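Long-range contact in Exo-beta-1,3-galactanase (Bifidobacterium bifidum, PDB 5FLW), which probably acts as a family 43 glycoside hydrolase that releases galactose from the ends of beta-1,3-linked galactan chains: residues Y98-T103 against L135-G140. Residues are numbered along the deposited sequence; the frame is centred on the assembly and turned at random.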
ATOM      1  N   TYR A  98      -9.864  -3.285  -2.084  1.00 10.27           N
ATOM      2  CA  TYR A  98      -9.987  -3.047  -0.647  1.00  9.76           C
ATOM      3  C   TYR A  98      -9.618  -1.594  -0.370  1.00 11.64           C
ATOM      4  O   TYR A  98      -8.739  -1.038  -1.033  1.00 10.80           O
ATOM      5  CB  TYR A  98      -9.056  -3.989   0.147  1.00 10.73           C
ATOM      6  CG  TYR A  98      -9.161  -5.406  -0.363  1.00 10.72           C
ATOM      7  CD1 TYR A  98     -10.183  -6.253   0.086  1.00 10.72           C
ATOM      8  CD2 TYR A  98      -8.279  -5.882  -1.335  1.00 12.48           C
ATOM      9  CE1 TYR A  98     -10.313  -7.559  -0.415  1.00 12.81           C
ATOM     10  CE2 TYR A  98      -8.403  -7.161  -1.856  1.00 11.89           C
ATOM     11  CZ  TYR A  98      -9.420  -8.006  -1.392  1.00 12.87           C
ATOM     12  OH  TYR A  98      -9.547  -9.278  -1.891  1.00 12.40           O
ATOM     13  N   ILE A  99     -10.287  -0.970   0.598  1.00 11.30           N
ATOM     14  CA  ILE A  99     -10.012   0.434   0.897  1.00 10.69           C
ATOM     15  C   ILE A  99     -10.212   0.648   2.386  1.00  9.67           C
ATOM     16  O   ILE A  99     -11.040  -0.011   3.017  1.00 10.86           O
ATOM     17  CB  ILE A  99     -10.877   1.388   0.013  1.00 11.37           C
ATOM     18  CG1 ILE A  99     -10.365   2.836   0.072  1.00  9.85           C
ATOM     19  CG2 ILE A  99     -12.336   1.319   0.392  1.00 11.04           C
ATOM     20  CD1 ILE A  99     -10.914   3.657  -1.024  1.00 11.38           C
ATOM     21  N   HIS A 100      -9.424   1.544   2.958  1.00  9.63           N
ATOM     22  CA  HIS A 100      -9.670   1.951   4.336  1.00 10.59           C
ATOM     23  C   HIS A 100     -10.841   2.940   4.307  1.00  9.39           C
ATOM     24  O   HIS A 100     -10.682   4.080   3.845  1.00  9.84           O
ATOM     25  CB  HIS A 100      -8.394   2.536   4.956  1.00 10.04           C
ATOM     26  CG  HIS A 100      -8.604   3.251   6.275  1.00 11.99           C
ATOM     27  ND1 HIS A 100      -7.657   4.117   6.799  1.00 10.98           N
ATOM     28  CD2 HIS A 100      -9.627   3.226   7.175  1.00 12.13           C
ATOM     29  CE1 HIS A 100      -8.097   4.601   7.950  1.00 10.95           C
ATOM     30  NE2 HIS A 100      -9.288   4.080   8.203  1.00 11.08           N
ATOM     31  N   ALA A 101     -12.030   2.485   4.745  1.00 10.07           N
ATOM     32  CA  ALA A 101     -13.193   3.354   4.833  1.00 10.01           C
ATOM     33  C   ALA A 101     -13.190   4.014   6.211  1.00 10.10           C
ATOM     34  O   ALA A 101     -13.109   3.323   7.238  1.00 10.07           O
ATOM     35  CB  ALA A 101     -14.492   2.563   4.610  1.00 11.09           C
ATOM     36  N   GLU A 102     -13.282   5.343   6.228  1.00 10.79           N
ATOM     37  CA  GLU A 102     -13.051   6.101   7.446  1.00 10.48           C
ATOM     38  C   GLU A 102     -14.036   7.268   7.488  1.00 12.41           C
ATOM     39  O   GLU A 102     -14.652   7.602   6.476  1.00 11.40           O
ATOM     40  CB  GLU A 102     -11.589   6.601   7.515  1.00 12.05           C
ATOM     41  CG  GLU A 102     -11.151   7.073   8.898  1.00 10.00           C
ATOM     42  CD  GLU A 102     -11.524   6.073   9.972  1.00 11.47           C
ATOM     43  OE1 GLU A 102     -10.763   5.080  10.202  1.00 11.84           O
ATOM     44  OE2 GLU A 102     -12.590   6.274  10.570  1.00 12.91           O
ATOM     45  N   THR A 103     -14.190   7.870   8.671  1.00 12.06           N
ATOM     46  CA  THR A 103     -14.990   9.080   8.847  1.00 14.44           C
ATOM     47  C   THR A 103     -14.078  10.209   9.331  1.00 13.69           C
ATOM     48  O   THR A 103     -12.981   9.942   9.839  1.00 14.11           O
ATOM     49  CB  THR A 103     -16.132   8.848   9.867  1.00 15.63           C
ATOM     50  OG1 THR A 103     -15.602   8.353  11.104  1.00 15.34           O
ATOM     51  CG2 THR A 103     -17.172   7.839   9.345  1.00 13.71           C
ATOM     52  N   LEU A 135     -10.662  -2.407  15.071  1.00 10.27           N
ATOM     53  CA  LEU A 135     -10.239  -1.304  14.218  1.00 10.37           C
ATOM     54  C   LEU A 135      -9.396  -1.798  13.054  1.00  9.19           C
ATOM     55  O   LEU A 135      -8.476  -2.599  13.232  1.00 11.24           O
ATOM     56  CB  LEU A 135      -9.363  -0.353  15.022  1.00 12.21           C
ATOM     57  CG  LEU A 135      -9.973   0.322  16.244  1.00 14.39           C
ATOM     58  CD1 LEU A 135      -8.889   0.983  17.127  1.00 15.52           C
ATOM     59  CD2 LEU A 135     -11.068   1.328  15.806  1.00 12.45           C
ATOM     60  N   SER A 136      -9.675  -1.280  11.860  1.00  9.59           N
ATOM     61  CA  SER A 136      -8.808  -1.440  10.693  1.00 10.59           C
ATOM     62  C   SER A 136      -8.583  -0.061  10.068  1.00 12.84           C
ATOM     63  O   SER A 136      -9.549   0.625   9.702  1.00 11.69           O
ATOM     64  CB  SER A 136      -9.438  -2.392   9.669  1.00 11.32           C
ATOM     65  OG  SER A 136      -8.595  -2.536   8.533  1.00 12.66           O
ATOM     66  N   ARG A 137      -7.325   0.372   9.991  1.00 10.71           N
ATOM     67  CA  ARG A 137      -6.996   1.641   9.338  1.00  8.68           C
ATOM     68  C   ARG A 137      -6.090   1.399   8.128  1.00 11.43           C
ATOM     69  O   ARG A 137      -6.576   0.867   7.128  1.00 10.90           O
ATOM     70  CB  ARG A 137      -6.519   2.663  10.364  1.00 11.05           C
ATOM     71  CG  ARG A 137      -7.673   3.039  11.317  1.00 13.35           C
ATOM     72  CD  ARG A 137      -7.351   4.296  12.074  1.00 15.13           C
ATOM     73  NE  ARG A 137      -8.410   4.758  12.970  1.00 17.93           N
ATOM     74  CZ  ARG A 137      -8.479   4.376  14.232  1.00 15.52           C
ATOM     75  NH1 ARG A 137      -7.565   3.505  14.673  1.00 19.61           N
ATOM     76  NH2 ARG A 137      -9.419   4.855  15.054  1.00 13.00           N
ATOM     77  N   ASP A 138      -4.788   1.702   8.187  1.00 10.51           N
ATOM     78  CA  ASP A 138      -3.944   1.454   7.009  1.00 10.71           C
ATOM     79  C   ASP A 138      -3.998  -0.016   6.612  1.00  9.58           C
ATOM     80  O   ASP A 138      -4.011  -0.907   7.471  1.00 11.70           O
ATOM     81  CB  ASP A 138      -2.484   1.769   7.306  1.00 10.05           C
ATOM     82  CG  ASP A 138      -2.184   3.251   7.304  1.00 12.30           C
ATOM     83  OD1 ASP A 138      -3.113   4.098   7.143  1.00 10.67           O
ATOM     84  OD2 ASP A 138      -0.996   3.559   7.522  1.00 12.18           O
ATOM     85  N   ILE A 139      -4.045  -0.268   5.300  1.00  9.67           N
ATOM     86  CA  ILE A 139      -4.081  -1.619   4.766  1.00  9.56           C
ATOM     87  C   ILE A 139      -3.025  -1.780   3.673  1.00 11.00           C
ATOM     88  O   ILE A 139      -2.588  -0.811   3.041  1.00 11.90           O
ATOM     89  CB  ILE A 139      -5.465  -2.039   4.205  1.00 12.01           C
ATOM     90  CG1 ILE A 139      -5.892  -1.066   3.099  1.00 11.01           C
ATOM     91  CG2 ILE A 139      -6.524  -2.171   5.326  1.00  9.97           C
ATOM     92  CD1 ILE A 139      -6.957  -1.637   2.179  1.00 10.97           C
ATOM     93  N   GLY A 140      -2.633  -3.051   3.464  1.00 10.83           N
ATOM     94  CA  GLY A 140      -1.900  -3.473   2.288  1.00 12.60           C
ATOM     95  C   GLY A 140      -2.371  -4.864   1.902  1.00 10.73           C
ATOM     96  O   GLY A 140      -3.177  -5.463   2.610  1.00 11.91           O
TER
HETATM   97  O   HOH W   1      -5.284   4.582   5.656  1.00 12.67           O
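The imidazole of H100 lies flat against the backbone of R137: CA of R137 stands over the centre of one ring face, 3.5 Å from the centroid, in a CH-pi contact, and O of R137 covers the same ring near CG at 3.2 Å. With CG anti to the backbone N (chi1 168°), the H100 ring is sent along its own strand toward E102, beside the R137 side chain, whose CB comes within 3.5 Å of CE1 of H100. Both ring nitrogens are engaged in the ring plane, which should fix the rotation of the imidazole. NE2 of H100 donates to OE1 of E102 at 2.7 Å, nearly straight (163°), on the anti side of the carboxylate, while ND1 of H100 meets, at 2.7 Å, a water that also hydrogen-bonds OD1 of D138. D138 itself is held by R83 and by the backbone N of S190. E102 bends at chi2 (48°), bringing OE1 to a long salt bridge with NE of R137, 3.6 Å; the guanidinium also bonds O of Y106 through NH2. Farther along, CD1 of I139 rests against CB of Y98 at 3.8 Å, a small apolar patch shared with I151. Ring-on-backbone contact, salt bridge and water join strand 95-102 to the loop entering strand 139-143, innermost in the next blade: blade-to-blade packing of the family 43 five-bladed beta-propeller.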